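PDB 6VXC: trans-4-hydroxy-L-proline dehydratase from Clostridioides difficile 70-100-2010, which uses glycyl radical chemistry to dehydrate trans-4-hydroxy-L-proline to (S)-1-pyrroline-5-carboxylate in the anaerobic breakdown of 4-hydroxyproline. Local coordinates for residues E200-E205 with D550-G555; K218-A223 with Y558-A563. All blocks are in the same frame, centred on the assembly; numbering follows the deposited sequence.

Contact 1 (E200-E205 with D550-G555); sequences EARLKE and DCIEKG
A single arginine, Arg-202, makes nearly the whole contact by setting its guanidinium against the carbonyl end of the short helix 551-554. Its NE donates to Ile-552 O at 3.2 Å with an N-H...O angle of 150°, and the carbonyl oxygen lies close to the guanidinium plane, at its edge. The same oxygen also accepts from Gly-555 N at 3.0 Å, and the two donors reach it from opposite faces of the peptide plane. Glu-553 O sits obliquely to the guanidinium, 3.0 Å from Arg-202 NE. Gly-555 N and Lys-554 C lie at the guanidinium edge, each 4.0 Å from Arg-202 NH2. Here the helix ends in a Schellman motif: Gly-555, with positive phi, is the C' residue, Lys-556 N returns to Cys-551 O, and Gly-555 N to Ile-552 O. The positive charge beside the carbonyls at the end of this one-turn helix is probably favourable. Bends at chi2 (-68°) and chi3 (-71°) fold the arginine chain, bringing NE toward the carbonyls while NH1 turns back to Glu-205, three residues on in the same segment. NH1 forms a salt bridge with Glu-205 OE2 at 3.1 Å, on the anti side and well out of the carboxylate plane, and this second hold should restrict rotation of the guanidinium. Nearer the backbone, Arg-202 CG packs against Ile-552 CG2 at 3.9 Å, the aliphatic part of the contact. Ile-552 also packs on Leu-195 and Ile-199 of helix 192-205 and on Met-224 of helix 214-248, while Arg-202 touches Lys-217.

Contact 2 (K218-A223 with Y558-A563); sequences KADLEA and YQRGGA
This is a partly buried salt bridge between helix 214-248 and the loop that leads from helix 551-554 to strand 565-573. Asp-220 and Arg-560 approach from opposite directions, and one carboxylate oxygen takes both bonds: Arg-560 NE and NH2 each lie 2.9 Å from Asp-220 OD2. The guanidinium thus presents its NE side edge-on. Both nitrogens share OD2 rather than taking one oxygen each, and the carboxylate and guanidinium planes are 38° apart. NE uses the syn lone pair of OD2, whereas NH2 comes from above the carboxylate plane; both bonds are bent, at 137° and 132°. Arg-560 spans the distance because its chain is extended from CG to NE. The other oxygen, Asp-220 OD1, accepts from a water at 2.6 Å, which in turn receives a weak bond from Arg-560 NE. OD2 is also bonded by the backbone N of Asp-557, so the aspartate side chain holds the loop both through the backbone of Asp-557 and through Arg-560. Asp-220 packs on Pro-65 of helix 64-78, Leu-221 leans on Ile-199 and Leu-203 of helix 192-205, and the loop runs on from Arg-560 through Gly-561 and Gly-562 into strand 565-573.

How the contacts relate
Both contacts tie residues 550-563 to consecutive helices, 192-205 in contact 1 and 214-248 in contact 2, with centres about 9 Å apart on the same side of the chain's centre. Contact 1 lies at the surface, while contact 2 is partly buried and nearer the centre. Each relies on one arginine: in contact 1 helix 192-205 supplies the arginine and the backbone carbonyls of 550-555 receive it; in contact 2 the loop 558-563 supplies it and a carboxylate on helix 214-248 answers. Lys-554 joins the two, its NZ probably hydrogen-bonded to Ala-563 O at 2.9 Å and to Gly-561 O, while Cys-551 SG packs against Gly-562.

Contact 1 (E200-E205 with D550-G555)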
loop_
_atom_site.group_PDB
_atom_site.type_symbol
_atom_site.label_atom_id
_atom_site.label_comp_id
_atom_site.label_asym_id
_atom_site.label_seq_id
_atom_site.Cartn_x
_atom_site.Cartn_y
_atom_site.Cartn_z
ATOM N N GLU A 200 -30.717 7.917 8.930
ATOM C CA GLU A 200 -31.869 8.709 9.348
ATOM C C GLU A 200 -32.375 8.265 10.711
ATOM O O GLU A 200 -32.799 9.095 11.524
ATOM C CB GLU A 200 -32.958 8.613 8.283
ATOM C CG GLU A 200 -32.583 9.386 7.024
ATOM C CD GLU A 200 -33.509 9.150 5.842
ATOM O OE1 GLU A 200 -34.238 8.134 5.821
ATOM O OE2 GLU A 200 -33.525 10.018 4.944
ATOM N N ALA A 201 -32.323 6.962 10.991
ATOM C CA ALA A 201 -32.698 6.488 12.318
ATOM C C ALA A 201 -31.768 7.047 13.391
ATOM O O ALA A 201 -32.224 7.450 14.468
ATOM C CB ALA A 201 -32.696 4.962 12.350
ATOM N N ARG A 202 -30.457 7.075 13.118
ATOM C CA ARG A 202 -29.518 7.662 14.073
ATOM C C ARG A 202 -29.804 9.146 14.281
ATOM O O ARG A 202 -29.782 9.636 15.412
ATOM C CB ARG A 202 -28.078 7.470 13.597
ATOM C CG ARG A 202 -27.496 6.091 13.834
ATOM C CD ARG A 202 -27.273 5.778 15.321
ATOM N NE ARG A 202 -26.168 6.547 15.900
ATOM C CZ ARG A 202 -26.282 7.382 16.932
ATOM N NH1 ARG A 202 -27.453 7.576 17.517
ATOM N NH2 ARG A 202 -25.219 8.035 17.374
ATOM N N LEU A 203 -30.043 9.882 13.193
ATOM C CA LEU A 203 -30.325 11.311 13.312
ATOM C C LEU A 203 -31.537 11.570 14.206
ATOM O O LEU A 203 -31.549 12.531 14.981
ATOM C CB LEU A 203 -30.522 11.931 11.927
ATOM C CG LEU A 203 -29.229 12.227 11.155
ATOM C CD1 LEU A 203 -29.501 12.549 9.685
ATOM C CD2 LEU A 203 -28.468 13.361 11.823
ATOM N N LYS A 204 -32.562 10.725 14.117
ATOM C CA LYS A 204 -33.770 10.950 14.903
ATOM C C LYS A 204 -33.549 10.702 16.385
ATOM O O LYS A 204 -34.322 11.211 17.203
ATOM C CB LYS A 204 -34.906 10.069 14.382
ATOM C CG LYS A 204 -35.420 10.507 13.031
ATOM C CD LYS A 204 -36.551 9.622 12.532
ATOM C CE LYS A 204 -36.834 9.909 11.065
ATOM N NZ LYS A 204 -37.427 8.758 10.307
ATOM N N GLU A 205 -32.517 9.959 16.764
ATOM C CA GLU A 205 -32.341 9.641 18.171
ATOM C C GLU A 205 -31.266 10.482 18.852
ATOM O O GLU A 205 -31.030 10.306 20.046
ATOM C CB GLU A 205 -32.063 8.150 18.329
ATOM C CG GLU A 205 -30.850 7.662 17.644
ATOM C CD GLU A 205 -30.751 6.141 17.680
ATOM O OE1 GLU A 205 -31.645 5.497 18.263
ATOM O OE2 GLU A 205 -29.779 5.596 17.122
ATOM N N ASP A 550 -18.301 1.063 12.851
ATOM C CA ASP A 550 -18.867 1.889 13.811
ATOM C C ASP A 550 -19.175 3.322 13.449
ATOM O O ASP A 550 -19.742 3.960 14.256
ATOM C CB ASP A 550 -18.735 1.474 15.274
ATOM C CG ASP A 550 -18.485 -0.009 15.464
ATOM O OD1 ASP A 550 -19.076 -0.834 14.817
ATOM O OD2 ASP A 550 -17.656 -0.316 16.268
ATOM N N CYS A 551 -18.936 3.749 12.198
ATOM C CA CYS A 551 -19.079 5.189 12.003
ATOM C C CYS A 551 -20.531 5.630 12.167
ATOM O O CYS A 551 -20.807 6.623 12.849
ATOM C CB CYS A 551 -18.537 5.598 10.628
ATOM S SG CYS A 551 -16.753 5.284 10.420
ATOM N N ILE A 552 -21.475 4.898 11.561
ATOM C CA ILE A 552 -22.887 5.283 11.658
ATOM C C ILE A 552 -23.363 5.205 13.104
ATOM O O ILE A 552 -23.942 6.160 13.638
ATOM C CB ILE A 552 -23.755 4.419 10.712
ATOM C CG1 ILE A 552 -23.467 4.766 9.245
ATOM C CG2 ILE A 552 -25.242 4.546 11.039
ATOM C CD1 ILE A 552 -24.143 3.851 8.217
ATOM N N GLU A 553 -23.094 4.080 13.768
ATOM C CA GLU A 553 -23.513 3.907 15.159
ATOM C C GLU A 553 -22.918 4.977 16.070
ATOM O O GLU A 553 -23.609 5.508 16.949
ATOM C CB GLU A 553 -23.123 2.506 15.638
ATOM C CG GLU A 553 -23.386 2.207 17.098
ATOM C CD GLU A 553 -22.975 0.782 17.490
ATOM O OE1 GLU A 553 -22.620 -0.013 16.595
ATOM O OE2 GLU A 553 -22.990 0.465 18.699
ATOM N N LYS A 554 -21.633 5.300 15.881
ATOM C CA LYS A 554 -20.986 6.330 16.688
ATOM C C LYS A 554 -21.398 7.738 16.291
ATOM O O LYS A 554 -21.215 8.667 17.084
ATOM C CB LYS A 554 -19.463 6.249 16.560
ATOM C CG LYS A 554 -18.780 5.066 17.216
ATOM C CD LYS A 554 -17.289 5.186 16.981
ATOM C CE LYS A 554 -16.486 4.098 17.653
ATOM N NZ LYS A 554 -15.018 4.345 17.433
ATOM N N GLY A 555 -21.954 7.911 15.100
ATOM C CA GLY A 555 -22.131 9.222 14.521
ATOM C C GLY A 555 -20.823 9.970 14.391
ATOM O O GLY A 555 -20.730 11.147 14.751
#

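Contact 2 (K218-A223 with Y558-A563)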
loop_
_atom_site.group_PDB
_atom_site.type_symbol
_atom_site.label_atom_id
_atom_site.label_comp_id
_atom_site.label_asym_id
_atom_site.label_seq_id
_atom_site.Cartn_x
_atom_site.Cartn_y
_atom_site.Cartn_z
ATOM N N LYS A 218 -24.474 15.011 14.307
ATOM C CA LYS A 218 -25.443 15.384 13.280
ATOM C C LYS A 218 -24.761 15.806 11.988
ATOM O O LYS A 218 -25.182 15.402 10.900
ATOM C CB LYS A 218 -26.345 16.509 13.792
ATOM C CG LYS A 218 -27.505 16.854 12.871
ATOM C CD LYS A 218 -28.230 18.122 13.335
ATOM C CE LYS A 218 -29.383 18.500 12.420
ATOM N NZ LYS A 218 -30.552 17.610 12.669
ATOM N N ALA A 219 -23.705 16.623 12.092
ATOM C CA ALA A 219 -22.984 17.079 10.907
ATOM C C ALA A 219 -22.392 15.896 10.136
ATOM O O ALA A 219 -22.513 15.823 8.906
ATOM C CB ALA A 219 -21.895 18.075 11.316
ATOM N N ASP A 220 -21.764 14.950 10.845
ATOM C CA ASP A 220 -21.201 13.773 10.174
ATOM C C ASP A 220 -22.294 12.876 9.585
ATOM O O ASP A 220 -22.152 12.382 8.470
ATOM C CB ASP A 220 -20.347 12.953 11.149
ATOM C CG ASP A 220 -18.930 13.508 11.337
ATOM O OD1 ASP A 220 -18.495 14.371 10.542
ATOM O OD2 ASP A 220 -18.252 13.057 12.291
ATOM N N LEU A 221 -23.384 12.650 10.322
ATOM C CA LEU A 221 -24.464 11.790 9.833
ATOM C C LEU A 221 -25.183 12.427 8.643
ATOM O O LEU A 221 -25.521 11.739 7.674
ATOM C CB LEU A 221 -25.444 11.501 10.974
ATOM C CG LEU A 221 -24.892 10.558 12.045
ATOM C CD1 LEU A 221 -25.641 10.695 13.342
ATOM C CD2 LEU A 221 -24.940 9.099 11.575
ATOM N N GLU A 222 -25.426 13.739 8.696
ATOM C CA GLU A 222 -26.010 14.418 7.539
ATOM C C GLU A 222 -25.135 14.255 6.303
ATOM O O GLU A 222 -25.642 14.058 5.195
ATOM C CB GLU A 222 -26.232 15.911 7.820
ATOM C CG GLU A 222 -27.381 16.228 8.729
ATOM C CD GLU A 222 -27.608 17.737 8.919
ATOM O OE1 GLU A 222 -28.732 18.099 9.319
ATOM O OE2 GLU A 222 -26.690 18.549 8.655
ATOM N N ALA A 223 -23.816 14.369 6.465
ATOM C CA ALA A 223 -22.931 14.169 5.327
ATOM C C ALA A 223 -23.021 12.739 4.796
ATOM O O ALA A 223 -23.022 12.517 3.583
ATOM C CB ALA A 223 -21.493 14.517 5.713
ATOM N N TYR A 558 -15.165 8.467 9.580
ATOM C CA TYR A 558 -14.009 7.569 9.548
ATOM C C TYR A 558 -12.701 8.325 9.738
ATOM O O TYR A 558 -11.784 7.830 10.402
ATOM C CB TYR A 558 -14.011 6.795 8.222
ATOM C CG TYR A 558 -12.788 5.950 7.941
ATOM C CD1 TYR A 558 -12.697 4.653 8.405
ATOM C CD2 TYR A 558 -11.756 6.438 7.148
ATOM C CE1 TYR A 558 -11.582 3.871 8.126
ATOM C CE2 TYR A 558 -10.650 5.673 6.868
ATOM C CZ TYR A 558 -10.565 4.398 7.356
ATOM O OH TYR A 558 -9.450 3.667 7.054
ATOM N N GLN A 559 -12.600 9.533 9.183
ATOM C CA GLN A 559 -11.356 10.290 9.267
ATOM C C GLN A 559 -11.112 10.898 10.645
ATOM O O GLN A 559 -10.058 11.491 10.854
ATOM C CB GLN A 559 -11.327 11.389 8.207
ATOM C CG GLN A 559 -9.952 11.651 7.591
ATOM C CD GLN A 559 -9.583 10.635 6.512
ATOM O OE1 GLN A 559 -9.149 9.526 6.812
ATOM N NE2 GLN A 559 -9.760 11.018 5.247
ATOM N N ARG A 560 -12.026 10.764 11.600
ATOM C CA ARG A 560 -11.720 11.284 12.926
ATOM C C ARG A 560 -12.018 10.268 14.020
ATOM O O ARG A 560 -12.263 10.648 15.165
ATOM C CB ARG A 560 -12.442 12.607 13.200
ATOM C CG ARG A 560 -13.957 12.545 13.362
ATOM C CD ARG A 560 -14.547 13.952 13.610
ATOM N NE ARG A 560 -15.990 13.906 13.835
ATOM C CZ ARG A 560 -16.564 13.750 15.023
ATOM N NH1 ARG A 560 -15.821 13.630 16.114
ATOM N NH2 ARG A 560 -17.888 13.722 15.122
ATOM N N GLY A 561 -11.974 8.977 13.696
ATOM C CA GLY A 561 -12.039 7.937 14.698
ATOM C C GLY A 561 -13.310 7.115 14.744
ATOM O O GLY A 561 -13.518 6.403 15.725
ATOM N N GLY A 562 -14.180 7.211 13.738
ATOM C CA GLY A 562 -15.407 6.429 13.727
ATOM C C GLY A 562 -15.207 4.922 13.614
ATOM O O GLY A 562 -16.095 4.159 14.007
ATOM N N ALA A 563 -14.077 4.476 13.077
ATOM C CA ALA A 563 -13.825 3.045 12.962
ATOM C C ALA A 563 -13.798 2.384 14.338
ATOM O O ALA A 563 -13.437 3.005 15.343
ATOM C CB ALA A 563 -12.494 2.800 12.254
HETATM O O HOH W 1 -15.949 15.032 10.742
#